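Local structure of transcriptional regulator KdgR (Pseudomonas aeruginosa, 5Y6I) at residues Val16-Ala19 with Glu20-Thr23. The protein probably acts as a DNA-binding transcription regulator of the IclR family, with a helix-turn-helix domain and a C-terminal GAF-type domain. Residues are numbered along the deposited sequence; the frame is centred on the assembly and turned at random.
Sequences VRSA and EVGT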
ATOM      1  N   VAL A  16     -29.781  11.172   6.267  1.00141.34           N
ATOM      2  CA  VAL A  16     -29.914  10.551   7.579  1.00141.68           C
ATOM      3  C   VAL A  16     -29.156   9.216   7.646  1.00141.41           C
ATOM      4  O   VAL A  16     -28.058   9.087   7.095  1.00134.27           O
ATOM      5  CB  VAL A  16     -31.408  10.363   7.953  1.00136.73           C
ATOM      6  CG1 VAL A  16     -32.042  11.701   8.263  1.00140.09           C
ATOM      7  CG2 VAL A  16     -32.172   9.667   6.830  1.00130.56           C
ATOM      8  N   ARG A  17     -29.774   8.239   8.323  1.00147.79           N
ATOM      9  CA  ARG A  17     -29.162   6.950   8.651  1.00143.38           C
ATOM     10  C   ARG A  17     -28.628   6.195   7.437  1.00131.70           C
ATOM     11  O   ARG A  17     -27.735   5.350   7.584  1.00128.47           O
ATOM     12  CB  ARG A  17     -30.209   6.103   9.399  1.00152.21           C
ATOM     13  CG  ARG A  17     -30.160   4.591   9.174  1.00151.95           C
ATOM     14  CD  ARG A  17     -29.069   3.935   9.995  1.00150.90           C
ATOM     15  NE  ARG A  17     -28.948   4.567  11.302  1.00157.38           N
ATOM     16  CZ  ARG A  17     -28.183   4.110  12.284  1.00156.26           C
ATOM     17  NH1 ARG A  17     -27.467   3.007  12.102  1.00150.01           N
ATOM     18  NH2 ARG A  17     -28.136   4.755  13.444  1.00161.21           N
ATOM     19  N   SER A  18     -29.128   6.504   6.244  1.00127.67           N
ATOM     20  CA  SER A  18     -28.897   5.651   5.084  1.00120.56           C
ATOM     21  C   SER A  18     -27.434   5.634   4.651  1.00115.14           C
ATOM     22  O   SER A  18     -26.988   4.667   4.022  1.00108.44           O
ATOM     23  CB  SER A  18     -29.792   6.112   3.933  1.00120.82           C
ATOM     24  OG  SER A  18     -29.314   5.647   2.687  1.00115.48           O
ATOM     25  N   ALA A  19     -26.675   6.685   4.963  1.00116.71           N
ATOM     26  CA  ALA A  19     -25.268   6.703   4.578  1.00108.54           C
ATOM     27  C   ALA A  19     -24.501   5.586   5.270  1.00 99.38           C
ATOM     28  O   ALA A  19     -23.638   4.943   4.660  1.00 89.98           O
ATOM     29  CB  ALA A  19     -24.652   8.059   4.907  1.00112.41           C
ATOM     30  N   GLU A  20     -24.810   5.342   6.547  1.00 98.96           N
ATOM     31  CA  GLU A  20     -24.119   4.303   7.299  1.00 95.35           C
ATOM     32  C   GLU A  20     -24.357   2.934   6.680  1.00 93.77           C
ATOM     33  O   GLU A  20     -23.407   2.210   6.359  1.00 92.71           O
ATOM     34  CB  GLU A  20     -24.583   4.314   8.752  1.00 96.37           C
ATOM     35  CG  GLU A  20     -23.570   3.727   9.708  1.00 98.79           C
ATOM     36  CD  GLU A  20     -23.569   4.432  11.048  1.00105.81           C
ATOM     37  OE1 GLU A  20     -24.659   4.791  11.541  1.00104.65           O
ATOM     38  OE2 GLU A  20     -22.471   4.649  11.596  1.00110.32           O
ATOM     39  N   VAL A  21     -25.628   2.572   6.501  1.00 90.02           N
ATOM     40  CA  VAL A  21     -25.977   1.258   5.981  1.00 83.99           C
ATOM     41  C   VAL A  21     -25.356   1.033   4.612  1.00 82.65           C
ATOM     42  O   VAL A  21     -24.860  -0.061   4.324  1.00 82.92           O
ATOM     43  CB  VAL A  21     -27.510   1.105   5.973  1.00 87.26           C
ATOM     44  CG1 VAL A  21     -28.126   2.087   5.034  1.00 86.93           C
ATOM     45  CG2 VAL A  21     -27.898  -0.308   5.598  1.00 87.59           C
ATOM     46  N   GLY A  22     -25.319   2.061   3.772  1.00 80.25           N
ATOM     47  CA  GLY A  22     -24.675   1.951   2.486  1.00 71.74           C
ATOM     48  C   GLY A  22     -23.241   1.472   2.586  1.00 75.08           C
ATOM     49  O   GLY A  22     -22.897   0.417   2.036  1.00 75.29           O
ATOM     50  N   THR A  23     -22.380   2.224   3.279  1.00 72.37           N
ATOM     51  CA  THR A  23     -20.992   1.796   3.322  1.00 68.97           C
ATOM     52  C   THR A  23     -20.776   0.666   4.313  1.00 67.10           C
ATOM     53  O   THR A  23     -19.810  -0.090   4.161  1.00 71.42           O
ATOM     54  CB  THR A  23     -20.063   2.967   3.633  1.00 72.55           C
ATOM     55  OG1 THR A  23     -20.506   3.647   4.815  1.00 74.18           O
ATOM     56  CG2 THR A  23     -20.013   3.921   2.437  1.00 74.24           C
TER
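Arg17 and Glu20 meet near the N-terminal end of helix 18-31, the first helix of the IclR-type helix-turn-helix domain. Their side chains form an i to i+3 salt bridge. Arg17 NH1 lies 3.4 Å from Glu20 OE1. The oxygen sits over one face of the guanidinium, displaced toward its rim, and the guanidinium and carboxylate planes are turned 46° apart. No N-H points at the oxygen, so the attraction is electrostatic and not a directed bond. The Arg17 chain bends at both chi2 and chi3, which curls the guanidinium back toward Glu20. The carboxylate therefore meets the flat group from above, through one oxygen, and does not lie alongside it in a paired, two-bond fashion.

The backbone bonds follow the alpha-helical i to i+4 pattern from Ser18 O onward. Gly22 N donates to Ser18 O at 3.1 Å, and Thr23 N donates to Ala19 O at 3.3 Å, nearly straight at 172°. One residue earlier, Glu20 N makes a weak, bent i to i+3 bond to Arg17 O.

Ser18 and Val21 both touch Tyr55 of helix 49-61 in the same chain, which ties this end of the helix to the rest of the helix-turn-helix domain. At the subunit interface, Ala19 packs on Tyr55 and Glu20 on Ala61 of the second subunit, and Thr23 OG1 is hydrogen-bonded to Ser62 OG of that subunit.

Val21 leans back on the residue three places earlier through one branch. With chi1 at 64°, CG1 stands between the backbone N and the carbonyl carbon, and the nearest atom of 16-19 to CG1 is Ser18 O.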